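Side-chain contacts in DNA-3-methyladenine glycosidase (Bacillus halodurans, PDB 2H56), which belongs to the HhH-GPD superfamily of base excision DNA repair proteins, a mostly helical fold that includes a helix-hairpin-helix motif: residues A[34-39]-A[176-181]; A[131-136]-A[153-158]. All blocks are in the same frame, centred on the assembly; numbering follows the deposited sequence.

Following the chain from the N terminus, the first strand and helix 21-27 lead into helix 31-40, whose residues 34-39 meet a segment beginning 137 residues further on. Interaction 1 closes that long loop when helix 170-180 packs against them, tying the N-terminal part of the chain to a later helix of the HhH-GPD region. Nested inside the loop is interaction 2, a short-range closure in which residues 131-136 meet 153-158 across the helix-hairpin-helix. The two contacts do not touch: their centres are 25 Å apart and their nearest atoms about 12 Å. Helix 202-219 borders both, receiving side chains from the segments of each.

Interaction 1. Residues A[34-39]-A[176-181]; sequences FQFIEI and AKWLYG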
# COMPACT_ATOMS: atom_id res chain seq x y z
N PHE A 34 -2.04 7.66 -20.80
CA PHE A 34 -1.11 7.17 -21.80
C PHE A 34 0.04 8.15 -22.06
O PHE A 34 1.20 7.73 -22.13
CB PHE A 34 -1.85 6.91 -23.11
CG PHE A 34 -0.93 6.48 -24.23
CD1 PHE A 34 -0.60 5.15 -24.41
CD2 PHE A 34 -0.37 7.41 -25.07
CE1 PHE A 34 0.24 4.77 -25.43
CE2 PHE A 34 0.49 7.02 -26.08
CZ PHE A 34 0.78 5.70 -26.25
N GLN A 35 -0.30 9.43 -22.29
CA GLN A 35 0.70 10.49 -22.50
C GLN A 35 1.70 10.54 -21.33
O GLN A 35 2.91 10.70 -21.52
CB GLN A 35 0.01 11.85 -22.70
CG GLN A 35 -0.61 12.03 -24.08
CD GLN A 35 -1.29 13.39 -24.29
OE1 GLN A 35 -0.73 14.27 -24.94
NE2 GLN A 35 -2.50 13.55 -23.76
N PHE A 36 1.20 10.36 -20.11
CA PHE A 36 2.04 10.41 -18.93
C PHE A 36 2.97 9.21 -18.83
O PHE A 36 4.17 9.38 -18.55
CB PHE A 36 1.20 10.46 -17.66
CG PHE A 36 2.03 10.47 -16.41
CD1 PHE A 36 2.95 11.47 -16.19
CD2 PHE A 36 1.91 9.46 -15.47
CE1 PHE A 36 3.73 11.48 -15.06
CE2 PHE A 36 2.70 9.47 -14.32
CZ PHE A 36 3.60 10.48 -14.12
N ILE A 37 2.41 8.02 -19.05
CA ILE A 37 3.16 6.77 -18.92
C ILE A 37 4.26 6.71 -19.95
O ILE A 37 5.37 6.25 -19.64
CB ILE A 37 2.25 5.52 -19.01
CG1 ILE A 37 1.36 5.42 -17.77
CG2 ILE A 37 3.06 4.25 -19.08
CD1 ILE A 37 0.25 4.42 -17.93
N GLU A 38 4.02 7.19 -21.16
CA GLU A 38 5.10 7.14 -22.15
C GLU A 38 6.32 8.00 -21.70
O GLU A 38 7.45 7.62 -21.93
CB GLU A 38 4.62 7.42 -23.59
CG GLU A 38 4.02 6.14 -24.31
N ILE A 39 6.09 9.11 -21.00
CA ILE A 39 7.18 9.88 -20.44
C ILE A 39 7.76 9.25 -19.13
O ILE A 39 8.98 9.19 -18.94
CB ILE A 39 6.76 11.36 -20.19
CG1 ILE A 39 6.54 12.11 -21.51
CG2 ILE A 39 7.82 12.09 -19.35
N ALA A 176 -3.83 12.64 -8.92
CA ALA A 176 -5.05 12.77 -9.69
C ALA A 176 -5.30 14.22 -10.10
O ALA A 176 -5.57 14.50 -11.25
CB ALA A 176 -6.22 12.23 -8.89
N LYS A 177 -5.21 15.14 -9.16
CA LYS A 177 -5.33 16.58 -9.46
C LYS A 177 -4.33 17.00 -10.53
O LYS A 177 -4.65 17.79 -11.40
CB LYS A 177 -5.11 17.42 -8.19
CG LYS A 177 -6.31 17.40 -7.25
CD LYS A 177 -5.95 17.71 -5.80
CE LYS A 177 -5.55 19.14 -5.58
NZ LYS A 177 -5.31 19.35 -4.13
N TRP A 178 -3.12 16.47 -10.45
CA TRP A 178 -2.04 16.86 -11.34
C TRP A 178 -2.35 16.36 -12.74
O TRP A 178 -2.27 17.10 -13.71
CB TRP A 178 -0.73 16.26 -10.83
CG TRP A 178 0.49 16.69 -11.52
CD1 TRP A 178 1.30 17.75 -11.19
CD2 TRP A 178 1.09 16.07 -12.65
NE1 TRP A 178 2.35 17.82 -12.06
CE2 TRP A 178 2.25 16.80 -12.96
CE3 TRP A 178 0.75 14.98 -13.44
CZ2 TRP A 178 3.07 16.46 -14.02
CZ3 TRP A 178 1.56 14.66 -14.49
CH2 TRP A 178 2.71 15.39 -14.78
N LEU A 179 -2.74 15.10 -12.82
CA LEU A 179 -2.96 14.43 -14.09
C LEU A 179 -4.34 14.70 -14.75
O LEU A 179 -4.47 14.57 -15.95
CB LEU A 179 -2.77 12.92 -13.84
CG LEU A 179 -2.61 11.96 -15.02
CD1 LEU A 179 -1.32 12.25 -15.78
CD2 LEU A 179 -2.62 10.57 -14.46
N TYR A 180 -5.35 15.09 -13.98
CA TYR A 180 -6.71 15.26 -14.50
C TYR A 180 -7.36 16.61 -14.16
O TYR A 180 -8.36 16.98 -14.75
CB TYR A 180 -7.62 14.12 -13.99
CG TYR A 180 -7.18 12.74 -14.42
CD1 TYR A 180 -7.41 12.27 -15.71
CD2 TYR A 180 -6.54 11.89 -13.52
CE1 TYR A 180 -6.99 10.97 -16.09
CE2 TYR A 180 -6.13 10.62 -13.89
CZ TYR A 180 -6.35 10.16 -15.17
OH TYR A 180 -5.90 8.89 -15.47
N GLY A 181 -6.84 17.30 -13.15
CA GLY A 181 -7.18 18.70 -12.95
C GLY A 181 -6.08 19.45 -13.68
O GLY A 181 -5.42 18.91 -14.57
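F36 packs against both W178 and L179, joining helix 31-40 to the last turn of helix 170-180 in this all-apolar helix-helix contact of the HhH-GPD fold. The nearest CA atoms, of F36 and L179, are 8.0 Å apart, a spacing that large side chains can fill. F36 has the most surface buried here. Its CG lies anti to the backbone N (chi1 178°), which extends the ring from its helix toward the other one. There W178 turns an edge of its indole to the face of the phenyl ring in an offset edge-to-face pair, with 5.5 Å between the centroids of the F36 ring and the six-membered ring of W178 and 66° between their planes. W178 CZ3 lies 3.9 Å from both F36 CD1 and F36 CE1, so it meets the CD1-CE1 side of the phenyl ring. Tryptophan suits this place because its long bicyclic side chain spans the space with its benzo end while the pyrrole N-H, away from F36, is satisfied by a hydrogen bond from NE1 to the carbonyl O of Y220. L179 fills the region nearer the root of the phenylalanine, the L179 and F36 side chains crossing at about a right angle. Beyond the pair, F216 of helix 202-219 makes a second edge-to-face contact with F36, and L209 of the same helix touches L179. R32 NE, on helix 31-40 itself, is hydrogen-bonded to the carbonyl O of L179. The methyl CD1 of L179 lies 3.6 Å from F36 CB and 3.8 Å from F36 CG.

Interaction 2. Residues A[131-136]-A[153-158]; sequences AEATTV and MFMMFS
M155, modelled as selenomethionine, bridges the two helices of the helix-hairpin-helix motif by reaching from the second, 148-157, to A133 and V136 on the first, 133-141. The contact is wholly apolar and depends largely on this one flexible chain. The side chains of V136 and M155 meet tip to tip. Near the middle of the M155 side chain, CG approaches CG1 of V136 at 3.7 Å, and the selenium, SE, stands equally close to that methyl at 3.7 Å. At chi3 (55°) the methionine chain bends, carrying its terminal CE to A133, where it lies 3.9 Å from CB. An unbranched, pliable residue is apt here, since it can span the 8.0 Å between the CA atoms of V136 and M155 and still turn its end along the neighbouring helix. On that helix, alanine in the first turn offers a small surface and valine a compact branched one. Just before the turn, E132 occupies the N-cap position, and its carbonyl O accepts a 2.9 Å bond from the backbone N of T135. Around the contact, I137 and L140 of helix 133-141 extend the apolar seam along M155, while R161, beyond the end of helix 148-157, touches both V136 and M155. F154 touches L140 of helix 133-141 and also packs on S54 and L55 of helix 51-61, while M156 packs on helix 202-219.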
# COMPACT_ATOMS: atom_id res chain seq x y z
N ALA A 131 -10.15 -14.06 -3.05
CA ALA A 131 -11.37 -13.36 -2.70
C ALA A 131 -11.48 -12.05 -3.46
O ALA A 131 -10.46 -11.47 -3.80
CB ALA A 131 -11.39 -13.10 -1.20
N GLU A 132 -12.69 -11.56 -3.72
CA GLU A 132 -12.86 -10.22 -4.27
C GLU A 132 -12.27 -9.23 -3.23
O GLU A 132 -12.27 -9.52 -2.02
CB GLU A 132 -14.33 -9.91 -4.65
N ALA A 133 -11.73 -8.10 -3.71
CA ALA A 133 -11.07 -7.05 -2.90
C ALA A 133 -11.92 -6.62 -1.70
O ALA A 133 -11.41 -6.46 -0.57
CB ALA A 133 -10.74 -5.81 -3.78
N THR A 134 -13.20 -6.42 -2.00
CA THR A 134 -14.25 -6.12 -1.03
C THR A 134 -14.19 -7.03 0.22
O THR A 134 -14.33 -6.56 1.35
CB THR A 134 -15.63 -6.19 -1.76
OG1 THR A 134 -16.70 -6.06 -0.82
CG2 THR A 134 -15.80 -7.49 -2.56
N THR A 135 -13.93 -8.31 0.03
CA THR A 135 -13.85 -9.26 1.15
C THR A 135 -12.54 -9.20 1.94
O THR A 135 -12.55 -9.24 3.19
CB THR A 135 -14.00 -10.67 0.63
OG1 THR A 135 -15.24 -10.74 -0.05
CG2 THR A 135 -13.97 -11.68 1.78
N VAL A 136 -11.43 -9.14 1.21
CA VAL A 136 -10.14 -8.97 1.81
C VAL A 136 -10.16 -7.76 2.76
O VAL A 136 -9.79 -7.87 3.96
CB VAL A 136 -9.05 -8.78 0.76
CG1 VAL A 136 -7.73 -8.46 1.46
CG2 VAL A 136 -8.93 -10.03 -0.16
N MSE A 153 -3.26 -0.50 1.36
CA MSE A 153 -1.80 -0.51 1.13
C MSE A 153 -1.20 -1.91 1.31
O MSE A 153 -0.25 -2.31 0.56
CB MSE A 153 -1.09 0.43 2.09
CG MSE A 153 -1.53 1.83 1.98
SE MSE A 153 -1.07 2.58 0.27
CE MSE A 153 0.92 2.89 0.59
N PHE A 154 -1.77 -2.63 2.28
CA PHE A 154 -1.37 -4.00 2.54
C PHE A 154 -1.69 -4.89 1.37
O PHE A 154 -0.87 -5.75 1.02
CB PHE A 154 -2.06 -4.55 3.77
CG PHE A 154 -1.68 -5.95 4.10
CD1 PHE A 154 -0.45 -6.22 4.71
CD2 PHE A 154 -2.54 -7.00 3.82
CE1 PHE A 154 -0.07 -7.54 5.00
CE2 PHE A 154 -2.17 -8.31 4.11
CZ PHE A 154 -0.94 -8.58 4.70
N MSE A 155 -2.86 -4.71 0.75
CA MSE A 155 -3.25 -5.55 -0.35
C MSE A 155 -2.30 -5.31 -1.52
O MSE A 155 -2.12 -6.18 -2.40
CB MSE A 155 -4.68 -5.25 -0.82
CG MSE A 155 -5.79 -5.56 0.13
SE MSE A 155 -7.56 -5.48 -0.70
CE MSE A 155 -7.26 -6.74 -2.20
N MSE A 156 -1.73 -4.11 -1.60
CA MSE A 156 -1.00 -3.80 -2.81
C MSE A 156 0.43 -4.28 -2.62
O MSE A 156 0.90 -5.14 -3.34
CB MSE A 156 -1.01 -2.30 -3.14
CG MSE A 156 -2.35 -1.73 -3.64
SE MSE A 156 -2.06 0.18 -3.88
CE MSE A 156 -3.79 1.02 -4.52
N PHE A 157 1.05 -3.75 -1.59
CA PHE A 157 2.48 -3.83 -1.37
C PHE A 157 2.88 -5.07 -0.60
O PHE A 157 4.06 -5.26 -0.30
CB PHE A 157 2.93 -2.58 -0.60
CG PHE A 157 2.87 -1.36 -1.41
CD1 PHE A 157 3.73 -1.20 -2.47
CD2 PHE A 157 1.94 -0.38 -1.14
CE1 PHE A 157 3.69 -0.05 -3.26
CE2 PHE A 157 1.88 0.76 -1.92
CZ PHE A 157 2.76 0.93 -2.99
N SER A 158 1.92 -5.92 -0.26
CA SER A 158 2.26 -7.11 0.46
C SER A 158 1.59 -8.34 -0.10
O SER A 158 2.26 -9.32 -0.23
CB SER A 158 1.98 -6.92 1.95
OG SER A 158 1.42 -8.08 2.48